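PDB 2ZYC: peptidoglycan hydrolase FlgJ from Sphingomonas sp. A1, which probably cleaves the glycan strands of periplasmic peptidoglycan so that the flagellar rod can be assembled through the cell wall. Local coordinates for residues A[20-30]-A[112-121]. The protein carries 2 engineered substitutions. Residues are numbered along the deposited sequence; the frame is centred on the assembly and turned at random. Where two conformers were deposited one is given.
Sequences LGVPAHFLVAQ and VAGKTDGHAF
With CG anti to its carbonyl carbon in Phe26 and anti to the backbone N in Phe121 (chi1 167°), the two side chains run past each other in opposite senses, which brings Phe26 CD2 to 3.5 Å from Phe121 CG and Phe26 CB over one face of the Phe121 ring. Their ring planes lie 44° apart. The Phe26 ring reaches on to the first turn of helix 118-127, where Gly118 CA makes a CH-pi contact over one face; in the loop before it, Thr116 O lies at the ring edge, 3.5 Å from Phe26 CZ. Val22 CG1 packs against Val112 CG1 (3.9 Å) and Phe121 CD1, while Leu27 CD2 meets Phe121 CZ. Replacing Phe121 by alanine is likely to open a gap beside Phe26, Val22 CG1 and Leu27 CD2, and Phe26 CB would lose the face it lies over. In the adjoining loops, Gly114 N of the type II turn 112-115 donates to Gly21 O (2.7 Å) from above the carbonyl plane, a bent bond of 137°. Asp117 OD2 caps helix 118-127 by accepting from Ala120 N (3.0 Å). In this C-terminal family 73 domain, helix 24-35 and its preceding loop thus meet helix 118-127 and turn 112-115 mainly through apolar packing, one direct backbone hydrogen bond linking the loops.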
loop_
_atom_site.group_PDB
_atom_site.type_symbol
_atom_site.label_atom_id
_atom_site.label_comp_id
_atom_site.label_asym_id
_atom_site.label_seq_id
_atom_site.Cartn_x
_atom_site.Cartn_y
_atom_site.Cartn_z
ATOM N N LEU A 20 -4.127 0.205 -12.198
ATOM C CA LEU A 20 -5.277 -0.256 -11.418
ATOM C C LEU A 20 -6.505 0.620 -11.601
ATOM O O LEU A 20 -7.587 0.270 -11.131
ATOM C CB LEU A 20 -4.935 -0.329 -9.931
ATOM C CG LEU A 20 -3.811 -1.265 -9.487
ATOM C CD1 LEU A 20 -3.514 -1.004 -8.040
ATOM C CD2 LEU A 20 -4.207 -2.712 -9.704
ATOM N N GLY A 21 -6.331 1.753 -12.279
ATOM C CA GLY A 21 -7.404 2.704 -12.546
ATOM C C GLY A 21 -7.957 3.415 -11.316
ATOM O O GLY A 21 -9.172 3.568 -11.175
ATOM N N VAL A 22 -7.057 3.842 -10.427
ATOM C CA VAL A 22 -7.420 4.589 -9.213
ATOM C C VAL A 22 -6.387 5.710 -8.997
ATOM O O VAL A 22 -5.298 5.660 -9.571
ATOM C CB VAL A 22 -7.494 3.672 -7.943
ATOM C CG1 VAL A 22 -8.484 2.499 -8.120
ATOM C CG2 VAL A 22 -6.118 3.155 -7.554
ATOM N N PRO A 23 -6.726 6.741 -8.202
ATOM C CA PRO A 23 -5.729 7.803 -7.950
ATOM C C PRO A 23 -4.495 7.308 -7.182
ATOM O O PRO A 23 -4.618 6.478 -6.279
ATOM C CB PRO A 23 -6.506 8.835 -7.124
ATOM C CG PRO A 23 -7.952 8.523 -7.393
ATOM C CD PRO A 23 -8.014 7.044 -7.552
ATOM N N ALA A 24 -3.320 7.817 -7.559
ATOM C CA ALA A 24 -2.051 7.414 -6.953
ATOM C C ALA A 24 -2.023 7.552 -5.428
ATOM O O ALA A 24 -1.496 6.681 -4.734
ATOM C CB ALA A 24 -0.888 8.178 -7.582
ATOM N N HIS A 25 -2.605 8.630 -4.904
ATOM C CA HIS A 25 -2.551 8.855 -3.460
ATOM C C HIS A 25 -3.349 7.826 -2.658
ATOM O O HIS A 25 -3.103 7.662 -1.458
ATOM C CB HIS A 25 -2.933 10.298 -3.093
ATOM C CG HIS A 25 -4.402 10.583 -3.113
ATOM N ND1 HIS A 25 -5.139 10.633 -4.278
ATOM C CD2 HIS A 25 -5.256 10.902 -2.113
ATOM C CE1 HIS A 25 -6.390 10.943 -3.988
ATOM N NE2 HIS A 25 -6.488 11.108 -2.682
ATOM N N PHE A 26 -4.291 7.136 -3.309
ATOM C CA PHE A 26 -4.999 6.023 -2.635
ATOM C C PHE A 26 -3.995 4.942 -2.225
ATOM O O PHE A 26 -4.090 4.375 -1.129
ATOM C CB PHE A 26 -6.069 5.385 -3.537
ATOM C CG PHE A 26 -7.339 6.193 -3.679
ATOM C CD1 PHE A 26 -7.395 7.537 -3.321
ATOM C CD2 PHE A 26 -8.482 5.597 -4.211
ATOM C CE1 PHE A 26 -8.576 8.270 -3.464
ATOM C CE2 PHE A 26 -9.660 6.328 -4.372
ATOM C CZ PHE A 26 -9.697 7.669 -3.998
ATOM N N LEU A 27 -3.040 4.667 -3.110
ATOM C CA LEU A 27 -2.032 3.633 -2.866
ATOM C C LEU A 27 -0.953 4.089 -1.886
ATOM O O LEU A 27 -0.457 3.291 -1.084
ATOM C CB LEU A 27 -1.413 3.160 -4.188
ATOM C CG LEU A 27 -2.388 2.514 -5.184
ATOM C CD1 LEU A 27 -1.643 2.072 -6.422
ATOM C CD2 LEU A 27 -3.137 1.332 -4.566
ATOM N N VAL A 28 -0.591 5.370 -1.955
ATOM C CA VAL A 28 0.327 5.974 -0.978
ATOM C C VAL A 28 -0.288 5.897 0.421
ATOM O O VAL A 28 0.384 5.513 1.384
ATOM C CB VAL A 28 0.658 7.449 -1.318
ATOM C CG1 VAL A 28 1.512 8.084 -0.198
ATOM C CG2 VAL A 28 1.373 7.546 -2.680
ATOM N N ALA A 29 -1.570 6.253 0.515
ATOM C CA ALA A 29 -2.298 6.202 1.778
ATOM C C ALA A 29 -2.309 4.793 2.334
ATOM O O ALA A 29 -2.030 4.582 3.519
ATOM C CB ALA A 29 -3.717 6.718 1.606
ATOM N N GLN A 30 -2.606 3.826 1.471
ATOM C CA GLN A 30 -2.700 2.442 1.918
ATOM C C GLN A 30 -1.370 1.930 2.475
ATOM O O GLN A 30 -1.336 1.297 3.545
ATOM C CB GLN A 30 -3.208 1.535 0.807
ATOM C CG GLN A 30 -3.601 0.152 1.341
ATOM C CD GLN A 30 -3.978 -0.817 0.253
ATOM O OE1 GLN A 30 -3.909 -0.496 -0.935
ATOM N NE2 GLN A 30 -4.387 -2.023 0.651
ATOM N N VAL A 112 -12.117 -2.785 -7.464
ATOM C CA VAL A 112 -11.170 -1.697 -7.209
ATOM C C VAL A 112 -11.069 -0.706 -8.376
ATOM O O VAL A 112 -11.113 0.509 -8.175
ATOM C CB VAL A 112 -9.771 -2.241 -6.842
ATOM C CG1 VAL A 112 -8.751 -1.113 -6.748
ATOM C CG2 VAL A 112 -9.833 -2.987 -5.523
ATOM N N ALA A 113 -10.922 -1.229 -9.594
ATOM C CA ALA A 113 -10.680 -0.377 -10.750
ATOM C C ALA A 113 -11.753 0.689 -10.902
ATOM O O ALA A 113 -12.943 0.406 -10.786
ATOM C CB ALA A 113 -10.579 -1.209 -12.020
ATOM N N GLY A 114 -11.307 1.918 -11.138
ATOM C CA GLY A 114 -12.210 3.024 -11.442
ATOM C C GLY A 114 -12.802 3.726 -10.237
ATOM O O GLY A 114 -13.582 4.668 -10.398
ATOM N N LYS A 115 -12.477 3.257 -9.032
ATOM C CA LYS A 115 -12.955 3.928 -7.821
ATOM C C LYS A 115 -12.171 5.226 -7.625
ATOM O O LYS A 115 -10.949 5.249 -7.756
ATOM C CB LYS A 115 -12.849 3.018 -6.593
ATOM C CG LYS A 115 -13.729 1.762 -6.652
ATOM C CD LYS A 115 -15.225 2.095 -6.649
ATOM C CE LYS A 115 -16.112 0.845 -6.740
ATOM N NZ LYS A 115 -15.992 0.124 -8.041
ATOM N N THR A 116 -12.883 6.314 -7.345
ATOM C CA THR A 116 -12.235 7.613 -7.163
ATOM C C THR A 116 -12.598 8.216 -5.814
ATOM O O THR A 116 -12.285 9.370 -5.553
ATOM C CB THR A 116 -12.600 8.625 -8.274
ATOM O OG1 THR A 116 -14.023 8.768 -8.330
ATOM C CG2 THR A 116 -12.057 8.175 -9.630
ATOM N N ASP A 117 -13.270 7.426 -4.981
ATOM C CA ASP A 117 -13.584 7.805 -3.609
ATOM C C ASP A 117 -12.815 6.873 -2.675
ATOM O O ASP A 117 -12.814 5.656 -2.874
ATOM C CB ASP A 117 -15.096 7.706 -3.361
ATOM C CG ASP A 117 -15.462 7.874 -1.903
ATOM O OD1 ASP A 117 -15.434 9.016 -1.400
ATOM O OD2 ASP A 117 -15.773 6.858 -1.251
ATOM N N GLY A 118 -12.151 7.446 -1.675
ATOM C CA GLY A 118 -11.329 6.663 -0.745
ATOM C C GLY A 118 -12.064 5.518 -0.078
ATOM O O GLY A 118 -11.563 4.392 -0.037
ATOM N N HIS A 119 -13.255 5.797 0.442
ATOM C CA HIS A 119 -14.012 4.776 1.163
ATOM C C HIS A 119 -14.471 3.657 0.229
ATOM O O HIS A 119 -14.385 2.481 0.589
ATOM C CB HIS A 119 -15.197 5.383 1.922
ATOM C CG HIS A 119 -15.700 4.520 3.035
ATOM N ND1 HIS A 119 -16.649 3.537 2.847
ATOM C CD2 HIS A 119 -15.371 4.478 4.348
ATOM C CE1 HIS A 119 -16.891 2.937 3.998
ATOM N NE2 HIS A 119 -16.125 3.485 4.924
ATOM N N ALA A 120 -14.944 4.027 -0.968
ATOM C CA ALA A 120 -15.360 3.053 -1.985
ATOM C C ALA A 120 -14.195 2.128 -2.353
ATOM O O ALA A 120 -14.361 0.899 -2.468
ATOM C CB ALA A 120 -15.870 3.775 -3.234
ATOM N N PHE A 121 -13.024 2.738 -2.531
ATOM C CA PHE A 121 -11.793 2.019 -2.846
ATOM C C PHE A 121 -11.457 1.024 -1.732
ATOM O O PHE A 121 -11.201 -0.150 -1.986
ATOM C CB PHE A 121 -10.653 3.028 -3.075
ATOM C CG PHE A 121 -9.278 2.420 -3.095
ATOM C CD1 PHE A 121 -8.847 1.671 -4.187
ATOM C CD2 PHE A 121 -8.402 2.619 -2.026
ATOM C CE1 PHE A 121 -7.564 1.109 -4.205
ATOM C CE2 PHE A 121 -7.121 2.069 -2.036
ATOM C CZ PHE A 121 -6.702 1.303 -3.134
HETATM O O HOH W 1 -10.210 5.743 -10.809
#